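Local structure of Non-canonical purine NTP pyrophosphatase (Coxiella burnetii, 3TQU) at residues 22-27 and 195-200; 123-128 and 187-192. The protein probably hydrolyses non-canonical purine nucleoside triphosphates such as XTP, dITP and ITP to their monophosphates and diphosphate, using magnesium, and so cleanses the nucleotide pool. All coordinates share one frame; numbering follows the deposited sequence. Where two conformers were deposited one is given.

Interaction 1 of 2, residues 22-27 and 195-200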
ATOM      1  N   GLU A  22      -0.537  20.087  13.058  1.00 20.95           N
ATOM      2  CA  GLU A  22      -0.349  19.755  14.465  1.00 22.99           C
ATOM      3  C   GLU A  22       0.602  18.567  14.613  1.00 19.64           C
ATOM      4  O   GLU A  22       1.476  18.554  15.478  1.00 19.63           O
ATOM      5  CB  GLU A  22      -1.698  19.430  15.110  1.00 27.70           C
ATOM      6  CG  GLU A  22      -1.600  18.861  16.517  1.00 33.53           C
ATOM      7  CD  GLU A  22      -1.197  19.902  17.539  1.00 38.36           C
ATOM      8  OE1 GLU A  22      -1.462  21.100  17.303  1.00 40.20           O
ATOM      9  OE2 GLU A  22      -0.615  19.524  18.577  1.00 40.17           O
ATOM     10  N   LEU A  23       0.422  17.574  13.750  1.00 18.82           N
ATOM     11  CA  LEU A  23       1.215  16.350  13.793  1.00 21.93           C
ATOM     12  C   LEU A  23       2.698  16.600  13.552  1.00 20.84           C
ATOM     13  O   LEU A  23       3.548  16.013  14.222  1.00 20.97           O
ATOM     14  CB  LEU A  23       0.698  15.355  12.751  1.00 24.32           C
ATOM     15  CG  LEU A  23       1.482  14.045  12.657  1.00 25.97           C
ATOM     16  CD1 LEU A  23       1.138  13.150  13.831  1.00 29.04           C
ATOM     17  CD2 LEU A  23       1.186  13.343  11.344  1.00 26.99           C
ATOM     18  N   LEU A  24       3.005  17.465  12.588  1.00 15.08           N
ATOM     19  CA  LEU A  24       4.387  17.681  12.165  1.00 18.00           C
ATOM     20  C   LEU A  24       4.931  19.046  12.571  1.00 16.84           C
ATOM     21  O   LEU A  24       5.833  19.580  11.925  1.00 18.12           O
ATOM     22  CB  LEU A  24       4.505  17.510  10.651  1.00 20.84           C
ATOM     23  CG  LEU A  24       3.986  16.176  10.115  1.00 25.00           C
ATOM     24  CD1 LEU A  24       4.245  16.071   8.625  1.00 27.12           C
ATOM     25  CD2 LEU A  24       4.637  15.017  10.858  1.00 22.79           C
ATOM     26  N   ARG A  25       4.398  19.593  13.659  1.00 19.60           N
ATOM     27  CA  ARG A  25       4.733  20.947  14.087  1.00 23.17           C
ATOM     28  C   ARG A  25       6.221  21.153  14.372  1.00 23.79           C
ATOM     29  O   ARG A  25       6.724  22.275  14.291  1.00 25.08           O
ATOM     30  CB  ARG A  25       3.904  21.340  15.314  1.00 21.48           C
ATOM     31  CG  ARG A  25       4.202  20.524  16.560  1.00 23.06           C
ATOM     32  CD  ARG A  25       3.229  20.865  17.679  1.00 28.45           C
ATOM     33  NE  ARG A  25       3.571  20.203  18.935  1.00 33.40           N
ATOM     34  CZ  ARG A  25       3.123  19.006  19.300  1.00 37.00           C
ATOM     35  NH1 ARG A  25       2.311  18.326  18.501  1.00 37.72           N
ATOM     36  NH2 ARG A  25       3.490  18.486  20.464  1.00 37.56           N
ATOM     37  N   ASP A  26       6.923  20.075  14.698  1.00 24.98           N
ATOM     38  CA  ASP A  26       8.335  20.181  15.063  1.00 24.74           C
ATOM     39  C   ASP A  26       9.280  19.837  13.914  1.00 25.35           C
ATOM     40  O   ASP A  26      10.501  19.855  14.078  1.00 24.98           O
ATOM     41  CB  ASP A  26       8.639  19.317  16.289  1.00 25.58           C
ATOM     42  CG  ASP A  26       8.042  19.888  17.564  1.00 29.06           C
ATOM     43  OD1 ASP A  26       7.783  21.110  17.605  1.00 30.60           O
ATOM     44  OD2 ASP A  26       7.837  19.118  18.526  1.00 29.35           O
ATOM     45  N   LEU A  27       8.711  19.535  12.752  1.00 24.42           N
ATOM     46  CA  LEU A  27       9.499  19.219  11.562  1.00 23.01           C
ATOM     47  C   LEU A  27       9.488  20.389  10.582  1.00 21.04           C
ATOM     48  O   LEU A  27       8.534  21.162  10.538  1.00 18.37           O
ATOM     49  CB  LEU A  27       8.948  17.967  10.875  1.00 22.91           C
ATOM     50  CG  LEU A  27       9.041  16.648  11.642  1.00 24.17           C
ATOM     51  CD1 LEU A  27       8.321  15.534  10.889  1.00 23.60           C
ATOM     52  CD2 LEU A  27      10.493  16.275  11.898  1.00 25.10           C
ATOM     53  N   THR A 195       6.396   9.029  12.160  1.00 18.47           N
ATOM     54  CA  THR A 195       7.575   8.233  12.465  1.00 20.06           C
ATOM     55  C   THR A 195       8.547   8.228  11.289  1.00 22.61           C
ATOM     56  O   THR A 195       9.754   8.404  11.466  1.00 26.18           O
ATOM     57  CB  THR A 195       7.198   6.787  12.839  1.00 20.00           C
ATOM     58  OG1 THR A 195       6.461   6.788  14.069  1.00 20.67           O
ATOM     59  CG2 THR A 195       8.448   5.938  13.010  1.00 20.95           C
ATOM     60  N   VAL A 196       8.017   8.035  10.085  1.00 17.69           N
ATOM     61  CA  VAL A 196       8.855   7.989   8.893  1.00 19.13           C
ATOM     62  C   VAL A 196       9.456   9.355   8.580  1.00 21.29           C
ATOM     63  O   VAL A 196      10.649   9.469   8.305  1.00 25.88           O
ATOM     64  CB  VAL A 196       8.074   7.468   7.670  1.00 20.10           C
ATOM     65  CG1 VAL A 196       8.937   7.546   6.416  1.00 21.43           C
ATOM     66  CG2 VAL A 196       7.601   6.041   7.914  1.00 16.07           C
ATOM     67  N   LEU A 197       8.630  10.394   8.634  1.00 15.37           N
ATOM     68  CA  LEU A 197       9.087  11.740   8.312  1.00 16.71           C
ATOM     69  C   LEU A 197      10.088  12.260   9.338  1.00 18.40           C
ATOM     70  O   LEU A 197      11.085  12.885   8.984  1.00 21.65           O
ATOM     71  CB  LEU A 197       7.899  12.695   8.186  1.00 18.18           C
ATOM     72  CG  LEU A 197       7.024  12.467   6.954  1.00 21.06           C
ATOM     73  CD1 LEU A 197       5.856  13.439   6.923  1.00 22.32           C
ATOM     74  CD2 LEU A 197       7.862  12.585   5.686  1.00 19.03           C
ATOM     75  N   THR A 198       9.814  11.998  10.610  1.00 19.40           N
ATOM     76  CA  THR A 198      10.708  12.400  11.688  1.00 19.01           C
ATOM     77  C   THR A 198      12.066  11.723  11.549  1.00 26.78           C
ATOM     78  O   THR A 198      13.108  12.357  11.721  1.00 25.83           O
ATOM     79  CB  THR A 198      10.115  12.043  13.062  1.00 18.33           C
ATOM     80  OG1 THR A 198       8.871  12.733  13.238  1.00 21.85           O
ATOM     81  CG2 THR A 198      11.077  12.432  14.180  1.00 19.37           C
ATOM     82  N   GLU A 199      12.042  10.430  11.238  1.00 30.10           N
ATOM     83  CA  GLU A 199      13.266   9.655  11.064  1.00 30.80           C
ATOM     84  C   GLU A 199      14.065  10.191   9.878  1.00 29.69           C
ATOM     85  O   GLU A 199      15.293  10.272   9.930  1.00 29.50           O
ATOM     86  CB  GLU A 199      12.936   8.171  10.874  1.00 32.37           C
ATOM     87  CG  GLU A 199      14.098   7.226  11.138  1.00 37.41           C
ATOM     88  CD  GLU A 199      15.026   7.076   9.944  1.00 42.17           C
ATOM     89  OE1 GLU A 199      14.692   7.588   8.857  1.00 41.31           O
ATOM     90  OE2 GLU A 199      16.091   6.438  10.095  1.00 46.56           O
ATOM     91  N   ALA A 200      13.357  10.556   8.814  1.00 28.90           N
ATOM     92  CA  ALA A 200      13.975  11.197   7.659  1.00 27.09           C
ATOM     93  C   ALA A 200      14.391  12.623   8.012  1.00 27.54           C
ATOM     94  O   ALA A 200      15.553  12.886   8.314  1.00 30.86           O
ATOM     95  CB  ALA A 200      13.013  11.200   6.476  1.00 24.19           C
TER
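L24 and L27 carry this contact, meeting L197 and T198 on the last turns of helix 185-199. Walking from E22, the chain is still helical through L23, whose side chain packs on L190 and S194 of helix 185-199.

L24 is the first residue to leave helical backbone angles, and it opens a type I beta turn closed by L27 N bonding to L24 O at 3.0 Å. Its CD1 reaches CD1 of L197 at 3.5 Å, the two leucines crossing at about a right angle, methyl against methyl. Next, R25 folds back toward E22: its NH1 donates to the carbonyl oxygen E22 O at 3.1 Å, with that oxygen at the edge of the guanidinium and close to its plane. The same NH1 lies 3.2 Å from E22 OE2, but that carboxylate oxygen sits well out of the guanidinium plane, so the attraction is one of charge alone. Such charged residues suit the exposed end of the helix and the turn after it.

The turn then swings L27 round to face the helix. With CG anti to its carbonyl carbon (chi1 -65°), L27 sends CD1 to 3.9 Å from CB of L197 and 3.7 Å from OG1 of T198, while CD2 packs near T198 CA. Threonine suits this edge because its hydroxyl, bonded to S194 O within its own helix, can meet the methyl as a van der Waals neighbour and needs no partner from the loop.

L24 also touches S194, and strand 29-33 packs against both sides of the contact, through F31 on L24 and I29 on L197.

Interaction 2 of 2, residues 123-128 and 187-192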
ATOM      1  N   CYS A 123      -7.743   4.035   7.251  1.00 10.31           N
ATOM      2  CA  CYS A 123      -7.169   5.227   6.647  1.00  8.77           C
ATOM      3  C   CYS A 123      -5.864   4.864   5.959  1.00 10.79           C
ATOM      4  O   CYS A 123      -4.930   4.377   6.600  1.00 13.06           O
ATOM      5  CB  CYS A 123      -6.911   6.310   7.690  1.00  8.83           C
ATOM      6  SG  CYS A 123      -6.057   7.758   7.012  1.00 12.98           S
ATOM      7  N   VAL A 124      -5.801   5.097   4.654  1.00  8.65           N
ATOM      8  CA  VAL A 124      -4.590   4.812   3.901  1.00 10.33           C
ATOM      9  C   VAL A 124      -4.039   6.109   3.342  1.00 12.41           C
ATOM     10  O   VAL A 124      -4.720   6.812   2.595  1.00 10.37           O
ATOM     11  CB  VAL A 124      -4.847   3.826   2.746  1.00 13.16           C
ATOM     12  CG1 VAL A 124      -3.541   3.531   1.994  1.00 13.37           C
ATOM     13  CG2 VAL A 124      -5.466   2.539   3.270  1.00 13.28           C
ATOM     14  N   ILE A 125      -2.808   6.421   3.726  1.00 10.77           N
ATOM     15  CA  ILE A 125      -2.120   7.616   3.267  1.00  9.92           C
ATOM     16  C   ILE A 125      -1.063   7.216   2.252  1.00 10.86           C
ATOM     17  O   ILE A 125      -0.324   6.250   2.459  1.00 11.35           O
ATOM     18  CB  ILE A 125      -1.446   8.347   4.450  1.00 10.36           C
ATOM     19  CG1 ILE A 125      -2.507   8.844   5.432  1.00 11.45           C
ATOM     20  CG2 ILE A 125      -0.579   9.503   3.959  1.00  9.38           C
ATOM     21  CD1 ILE A 125      -1.941   9.485   6.686  1.00 15.80           C
ATOM     22  N   ALA A 126      -1.006   7.944   1.146  1.00 10.15           N
ATOM     23  CA  ALA A 126       0.044   7.736   0.160  1.00 10.06           C
ATOM     24  C   ALA A 126       0.836   9.020  -0.016  1.00 10.84           C
ATOM     25  O   ALA A 126       0.261  10.090  -0.209  1.00 13.43           O
ATOM     26  CB  ALA A 126      -0.544   7.278  -1.169  1.00  8.93           C
ATOM     27  N   LEU A 127       2.156   8.908   0.071  1.00 12.63           N
ATOM     28  CA  LEU A 127       3.045  10.036  -0.179  1.00 10.84           C
ATOM     29  C   LEU A 127       3.925   9.736  -1.387  1.00 13.45           C
ATOM     30  O   LEU A 127       4.702   8.780  -1.374  1.00 14.89           O
ATOM     31  CB  LEU A 127       3.915  10.308   1.050  1.00 12.50           C
ATOM     32  CG  LEU A 127       4.984  11.390   0.898  1.00 15.55           C
ATOM     33  CD1 LEU A 127       4.359  12.683   0.402  1.00 15.87           C
ATOM     34  CD2 LEU A 127       5.733  11.608   2.209  1.00 17.74           C
HETATM   35  N   MSE A 128       3.785  10.546  -2.435  0.62 12.66           N
HETATM   36  CA  MSE A 128       4.556  10.370  -3.664  0.62 12.91           C
HETATM   37  C   MSE A 128       5.645  11.432  -3.779  0.62 13.98           C
HETATM   38  O   MSE A 128       5.386  12.610  -3.550  0.62 12.91           O
HETATM   39  CB  MSE A 128       3.634  10.478  -4.880  0.62 12.52           C
HETATM   40  CG  MSE A 128       2.501   9.471  -4.908  0.62 13.87           C
HETATM   41 SE   MSE A 128       2.960   7.894  -5.946  0.62 18.65          SE
HETATM   42  CE  MSE A 128       2.936   8.685  -7.732  0.62  8.66           C
ATOM     43  N   GLY A 187      -5.591   8.709  13.208  1.00 14.65           N
ATOM     44  CA  GLY A 187      -4.539   8.909  14.189  1.00 14.86           C
ATOM     45  C   GLY A 187      -3.391   7.932  13.998  1.00 14.90           C
ATOM     46  O   GLY A 187      -2.223   8.316  14.052  1.00 11.45           O
ATOM     47  N   GLN A 188      -3.724   6.664  13.770  1.00 14.04           N
ATOM     48  CA  GLN A 188      -2.708   5.628  13.597  1.00 12.76           C
ATOM     49  C   GLN A 188      -1.925   5.814  12.297  1.00 16.29           C
ATOM     50  O   GLN A 188      -0.698   5.698  12.278  1.00 16.45           O
ATOM     51  CB  GLN A 188      -3.342   4.232  13.660  1.00 11.13           C
ATOM     52  CG  GLN A 188      -3.907   3.883  15.030  1.00 11.75           C
ATOM     53  CD  GLN A 188      -4.662   2.566  15.049  1.00 14.95           C
ATOM     54  OE1 GLN A 188      -4.069   1.492  14.941  1.00 19.45           O
ATOM     55  NE2 GLN A 188      -5.979   2.642  15.192  1.00 15.31           N
ATOM     56  N   ALA A 189      -2.630   6.106  11.211  1.00 13.15           N
ATOM     57  CA  ALA A 189      -1.966   6.379   9.945  1.00 10.61           C
ATOM     58  C   ALA A 189      -1.014   7.563  10.101  1.00 12.12           C
ATOM     59  O   ALA A 189       0.141   7.510   9.671  1.00 10.24           O
ATOM     60  CB  ALA A 189      -2.990   6.651   8.853  1.00 10.49           C
ATOM     61  N   LEU A 190      -1.498   8.628  10.736  1.00 11.80           N
ATOM     62  CA  LEU A 190      -0.704   9.838  10.908  1.00 11.21           C
ATOM     63  C   LEU A 190       0.545   9.599  11.756  1.00 15.41           C
ATOM     64  O   LEU A 190       1.604  10.167  11.483  1.00 15.63           O
ATOM     65  CB  LEU A 190      -1.551  10.966  11.504  1.00 11.62           C
ATOM     66  CG  LEU A 190      -2.601  11.576  10.574  1.00 13.29           C
ATOM     67  CD1 LEU A 190      -3.439  12.619  11.298  1.00 14.65           C
ATOM     68  CD2 LEU A 190      -1.930  12.187   9.358  1.00 11.60           C
ATOM     69  N   GLU A 191       0.427   8.762  12.781  1.00 16.09           N
ATOM     70  CA  GLU A 191       1.579   8.462  13.624  1.00 19.48           C
ATOM     71  C   GLU A 191       2.618   7.638  12.861  1.00 17.24           C
ATOM     72  O   GLU A 191       3.818   7.826  13.047  1.00 16.55           O
ATOM     73  CB  GLU A 191       1.161   7.777  14.931  1.00 26.51           C
ATOM     74  CG  GLU A 191       0.449   6.448  14.770  1.00 34.85           C
ATOM     75  CD  GLU A 191       1.394   5.258  14.785  1.00 43.14           C
ATOM     76  OE1 GLU A 191       0.908   4.117  14.635  1.00 42.93           O
ATOM     77  OE2 GLU A 191       2.617   5.459  14.953  1.00 46.55           O
ATOM     78  N   GLN A 192       2.152   6.742  11.993  1.00 18.55           N
ATOM     79  CA  GLN A 192       3.042   5.976  11.123  1.00 16.53           C
ATOM     80  C   GLN A 192       3.791   6.922  10.192  1.00 13.70           C
ATOM     81  O   GLN A 192       5.002   6.793   9.997  1.00 10.26           O
ATOM     82  CB  GLN A 192       2.250   4.965  10.290  1.00 19.35           C
ATOM     83  CG  GLN A 192       1.505   3.908  11.098  1.00 22.97           C
ATOM     84  CD  GLN A 192       0.639   3.020  10.221  1.00 25.68           C
ATOM     85  OE1 GLN A 192       0.871   2.906   9.017  1.00 26.27           O
ATOM     86  NE2 GLN A 192      -0.367   2.393  10.818  1.00 23.52           N
TER
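Strand 123-128 and helix 187-192 run in roughly the same direction, their axes inclined by 29° and 8.0 Å apart at closest approach, with C123 and A189 the nearest pair of CA atoms. This is helix-on-sheet packing in the alpha/beta fold of the HAM1 NTPases: the strand belongs to the central mixed sheet, bonded on one edge to strand 68-77 and on the other to strand 137-147.

Alternation along the strand turns C123 and I125 to the helix, while V124 and A126 point to the other face, where helix 49-64 lies. A189 is the residue they converge on. Its lone methyl suits a helix position pressed against the sheet, since it lets the backbones draw near: CB meets SG of C123 at 3.7 Å and also lies 3.7 Å from the carbonyl oxygen C123 O. C123 lies close to H185 and S73, both predicted to bind substrate.

Farther along, I125 has CG1 turned beside its backbone N (chi1 -64°), which carries CD1 up to the helix. L190 leans over from the next helix position and packs on M20 and L23 of helix 14-23 as well as on I125, so its branched side chain bridges that helix and the strand. The CD1 methyl of I125 touches two helix methyls, A189 CB at 3.7 Å and L190 CD2 at 3.8 Å.

In the fold
Helix 185-199 is common to both contacts. Interaction 2 uses its earlier turns, where all four touching residues are buried against the central sheet near the predicted substrate site; interaction 1 uses its last turns, farther from the chain's centre and only partly buried. Both rely on apolar packing, but alanine and cysteine allow a close approach in interaction 2, whereas interaction 1 uses long leucine side chains to reach from the loop to the helix and finishes at a threonine on the surface. The centres lie about 12 Å apart and the packing is continuous: L23 CD2 is 3.2 Å from L190 O, and L197 CD2 is 4.2 Å from L127 CD2. Helix 185-199 thus lies between helix 14-23 and the sheet.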